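CRISPR-associated endonuclease/helicase Cas3 (Thermus thermophilus HB8, PDB 3SK9) cuts single-stranded DNA with its N-terminal metal-dependent HD nuclease domain, the part in this crystal, and carries a helicase domain for CRISPR defence against invading DNA. Local coordinates at residues A[47-59]-A[194-206]. Residues are numbered along the deposited sequence; the frame is centred on the assembly and turned at random.
Sequences RTRALYAEDWGLP and ARPEAVLRVMALA
Asp55 is gripped differently by Arg195, the N-cap residue of the facing helix, and Arg201, in its second turn. Arg201 meets it side-on in almost the same plane, the carboxylate and guanidinium only 7° apart: NE reaches Asp55 OD2 at 2.9 Å and NH2 reaches OD1, each on a syn lone pair and nearly straight. The bend at chi3 (-80°) turns the guanidinium into that plane, with Glu197 O over one face and Leu51 CB over the other; its NH1 goes on to the carbonyl of Phe258. The Arg195 guanidinium plane stands at 82° to the carboxylate plane and spends NE (2.7 Å) and NH2 on the single atom Asp55 OD1, which therefore accepts three N-H groups. Its long extended chain also brings NH2 to Glu54 OE2 at 2.8 Å, from above that carboxylate's plane. So much positive charge probably keeps Asp55 ionised.

Ala198 CB packs against Asp55 CG at 3.3 Å. A water donates to Asp55 OD2 and Ala198 O and accepts from Trp56 NE1, while the six-membered ring of Trp56 reaches Ala194 CB, 3.8 Å from CH2. Tyr52 lies along the aliphatic part of Arg201, its CE2 3.9 Å from CD, and its hydroxyl bonds Glu260. This salt-bridge network and apolar layer tie helix 46-56 to helix 196-213, which carries metal ligand Asp210 in the helical core of the HD domain.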
# COMPACT_ATOMS: atom_id res chain seq x y z
N ARG A 47 -4.30 22.30 -3.04
CA ARG A 47 -2.91 22.38 -3.54
C ARG A 47 -2.26 20.98 -3.52
O ARG A 47 -1.52 20.65 -4.43
CB ARG A 47 -2.07 23.31 -2.68
CG ARG A 47 -1.94 24.69 -3.27
CD ARG A 47 -1.30 25.70 -2.31
NE ARG A 47 -1.49 27.04 -2.86
CZ ARG A 47 -2.67 27.67 -2.87
NH1 ARG A 47 -3.76 27.07 -2.33
NH2 ARG A 47 -2.76 28.88 -3.42
N THR A 48 -2.53 20.19 -2.48
CA THR A 48 -1.93 18.85 -2.38
C THR A 48 -2.48 17.94 -3.48
O THR A 48 -1.74 17.22 -4.15
CB THR A 48 -2.18 18.24 -0.98
OG1 THR A 48 -1.64 19.12 0.02
CG2 THR A 48 -1.57 16.80 -0.88
N ARG A 49 -3.79 17.96 -3.67
CA ARG A 49 -4.37 17.13 -4.70
C ARG A 49 -3.89 17.51 -6.08
O ARG A 49 -3.74 16.63 -6.94
CB ARG A 49 -5.89 17.16 -4.61
CG ARG A 49 -6.40 16.49 -3.35
CD ARG A 49 -7.91 16.33 -3.36
NE ARG A 49 -8.46 17.32 -2.46
CZ ARG A 49 -9.18 18.36 -2.83
NH1 ARG A 49 -9.48 18.55 -4.11
NH2 ARG A 49 -9.59 19.23 -1.92
N ALA A 50 -3.68 18.80 -6.33
CA ALA A 50 -3.21 19.23 -7.65
C ALA A 50 -1.76 18.72 -7.87
O ALA A 50 -1.35 18.44 -9.01
CB ALA A 50 -3.25 20.79 -7.78
N LEU A 51 -0.98 18.66 -6.80
CA LEU A 51 0.39 18.10 -6.88
C LEU A 51 0.34 16.64 -7.36
O LEU A 51 1.20 16.22 -8.16
CB LEU A 51 1.08 18.17 -5.52
CG LEU A 51 1.60 19.57 -5.13
CD1 LEU A 51 2.18 19.61 -3.71
CD2 LEU A 51 2.66 20.03 -6.15
N TYR A 52 -0.60 15.83 -6.82
CA TYR A 52 -0.70 14.43 -7.28
C TYR A 52 -1.09 14.34 -8.74
O TYR A 52 -0.60 13.48 -9.47
CB TYR A 52 -1.72 13.64 -6.45
CG TYR A 52 -1.12 13.04 -5.21
CD1 TYR A 52 -0.63 11.72 -5.21
CD2 TYR A 52 -1.02 13.78 -4.02
CE1 TYR A 52 -0.09 11.15 -4.05
CE2 TYR A 52 -0.46 13.23 -2.87
CZ TYR A 52 0.00 11.93 -2.90
OH TYR A 52 0.53 11.36 -1.75
N ALA A 53 -2.00 15.21 -9.17
CA ALA A 53 -2.43 15.20 -10.58
C ALA A 53 -1.22 15.52 -11.48
O ALA A 53 -1.05 14.91 -12.55
CB ALA A 53 -3.59 16.23 -10.80
N GLU A 54 -0.39 16.45 -11.05
CA GLU A 54 0.77 16.87 -11.81
C GLU A 54 1.87 15.80 -11.74
O GLU A 54 2.60 15.57 -12.72
CB GLU A 54 1.29 18.21 -11.27
CG GLU A 54 2.50 18.80 -11.99
CD GLU A 54 2.93 20.13 -11.37
OE1 GLU A 54 3.22 21.07 -12.15
OE2 GLU A 54 2.96 20.26 -10.10
N ASP A 55 1.98 15.16 -10.58
CA ASP A 55 3.02 14.15 -10.37
C ASP A 55 2.87 13.03 -11.41
O ASP A 55 3.86 12.47 -11.91
CB ASP A 55 2.87 13.45 -8.99
CG ASP A 55 3.38 14.29 -7.83
OD1 ASP A 55 4.17 15.25 -8.06
OD2 ASP A 55 3.00 13.94 -6.70
N TRP A 56 1.62 12.66 -11.67
CA TRP A 56 1.36 11.44 -12.44
C TRP A 56 0.75 11.66 -13.84
O TRP A 56 0.47 10.70 -14.55
CB TRP A 56 0.50 10.50 -11.59
CG TRP A 56 1.25 10.20 -10.30
CD1 TRP A 56 0.90 10.57 -9.02
CD2 TRP A 56 2.49 9.50 -10.19
NE1 TRP A 56 1.87 10.14 -8.12
CE2 TRP A 56 2.85 9.49 -8.83
CE3 TRP A 56 3.32 8.87 -11.12
CZ2 TRP A 56 4.05 8.86 -8.37
CZ3 TRP A 56 4.48 8.25 -10.67
CH2 TRP A 56 4.84 8.26 -9.32
N GLY A 57 0.57 12.93 -14.22
CA GLY A 57 -0.03 13.25 -15.50
C GLY A 57 -1.43 12.67 -15.69
O GLY A 57 -1.81 12.26 -16.80
N LEU A 58 -2.21 12.66 -14.62
CA LEU A 58 -3.59 12.15 -14.68
C LEU A 58 -4.57 13.20 -14.17
O LEU A 58 -4.20 14.03 -13.32
CB LEU A 58 -3.75 10.89 -13.80
CG LEU A 58 -3.07 9.59 -14.25
CD1 LEU A 58 -2.97 8.57 -13.08
CD2 LEU A 58 -3.83 9.02 -15.43
N PRO A 59 -5.81 13.17 -14.67
CA PRO A 59 -6.87 13.94 -14.01
C PRO A 59 -6.86 13.59 -12.53
O PRO A 59 -6.54 12.46 -12.13
CB PRO A 59 -8.16 13.41 -14.66
CG PRO A 59 -7.72 12.89 -15.98
CD PRO A 59 -6.35 12.30 -15.73
N ALA A 194 9.38 9.87 -12.75
CA ALA A 194 8.67 10.26 -11.53
C ALA A 194 9.54 11.19 -10.70
O ALA A 194 10.62 10.79 -10.23
CB ALA A 194 8.28 9.02 -10.72
N ARG A 195 9.12 12.44 -10.53
CA ARG A 195 9.96 13.38 -9.79
C ARG A 195 10.10 12.94 -8.33
O ARG A 195 9.18 12.36 -7.76
CB ARG A 195 9.43 14.83 -9.85
CG ARG A 195 8.03 15.03 -9.37
CD ARG A 195 7.58 16.47 -9.64
NE ARG A 195 6.20 16.70 -9.21
CZ ARG A 195 5.55 17.85 -9.39
NH1 ARG A 195 6.17 18.86 -10.02
NH2 ARG A 195 4.28 18.01 -8.96
N PRO A 196 11.27 13.18 -7.73
CA PRO A 196 11.49 12.73 -6.35
C PRO A 196 10.36 13.12 -5.39
O PRO A 196 9.96 12.31 -4.58
CB PRO A 196 12.78 13.47 -5.96
CG PRO A 196 13.46 13.74 -7.28
CD PRO A 196 12.37 14.04 -8.23
N GLU A 197 9.89 14.36 -5.44
CA GLU A 197 8.80 14.72 -4.53
C GLU A 197 7.52 13.87 -4.72
O GLU A 197 6.75 13.70 -3.79
CB GLU A 197 8.40 16.19 -4.71
CG GLU A 197 9.46 17.16 -4.25
CD GLU A 197 9.63 17.19 -2.76
OE1 GLU A 197 8.80 17.85 -2.06
OE2 GLU A 197 10.63 16.59 -2.31
N ALA A 198 7.25 13.41 -5.94
CA ALA A 198 6.10 12.56 -6.18
C ALA A 198 6.29 11.25 -5.44
O ALA A 198 5.35 10.70 -4.89
CB ALA A 198 5.96 12.30 -7.66
N VAL A 199 7.49 10.72 -5.50
CA VAL A 199 7.75 9.43 -4.86
C VAL A 199 7.70 9.56 -3.34
O VAL A 199 7.16 8.70 -2.66
CB VAL A 199 9.15 8.94 -5.31
CG1 VAL A 199 9.59 7.64 -4.59
CG2 VAL A 199 9.11 8.77 -6.81
N LEU A 200 8.26 10.64 -2.82
CA LEU A 200 8.27 10.88 -1.37
C LEU A 200 6.81 11.11 -0.89
O LEU A 200 6.46 10.77 0.25
CB LEU A 200 9.15 12.10 -1.06
CG LEU A 200 10.68 11.77 -1.28
CD1 LEU A 200 11.55 13.09 -1.35
CD2 LEU A 200 11.17 10.77 -0.20
N ARG A 201 5.99 11.77 -1.71
CA ARG A 201 4.58 11.95 -1.33
C ARG A 201 3.92 10.57 -1.13
O ARG A 201 3.15 10.39 -0.18
CB ARG A 201 3.81 12.80 -2.38
CG ARG A 201 3.85 14.29 -2.06
CD ARG A 201 2.99 15.12 -3.05
NE ARG A 201 3.64 15.39 -4.33
CZ ARG A 201 4.58 16.32 -4.49
NH1 ARG A 201 4.99 17.03 -3.45
NH2 ARG A 201 5.08 16.57 -5.68
N VAL A 202 4.19 9.62 -2.03
CA VAL A 202 3.62 8.28 -1.87
C VAL A 202 4.19 7.56 -0.64
O VAL A 202 3.46 6.83 0.08
CB VAL A 202 3.85 7.44 -3.15
CG1 VAL A 202 3.59 5.93 -2.90
CG2 VAL A 202 2.97 8.01 -4.31
N MET A 203 5.50 7.72 -0.42
CA MET A 203 6.14 7.15 0.75
C MET A 203 5.45 7.54 2.05
O MET A 203 5.11 6.67 2.86
CB MET A 203 7.61 7.62 0.80
CG MET A 203 8.45 6.96 1.89
SD MET A 203 8.23 7.70 3.52
CE MET A 203 8.86 9.35 3.21
N ALA A 204 5.28 8.86 2.25
CA ALA A 204 4.69 9.36 3.50
C ALA A 204 3.23 8.89 3.60
O ALA A 204 2.73 8.55 4.69
CB ALA A 204 4.79 10.90 3.53
N LEU A 205 2.53 8.90 2.46
CA LEU A 205 1.10 8.52 2.49
C LEU A 205 0.99 7.06 2.89
O LEU A 205 0.12 6.70 3.69
CB LEU A 205 0.47 8.73 1.11
CG LEU A 205 -1.02 8.34 0.98
CD1 LEU A 205 -1.88 9.20 1.89
CD2 LEU A 205 -1.46 8.49 -0.53
N ALA A 206 1.86 6.21 2.34
CA ALA A 206 1.79 4.77 2.64
C ALA A 206 2.14 4.49 4.10
O ALA A 206 1.47 3.68 4.74
CB ALA A 206 2.68 3.96 1.71
O HOH W 1 2.65 11.41 -5.80
O HOH W 2 6.68 13.20 -11.90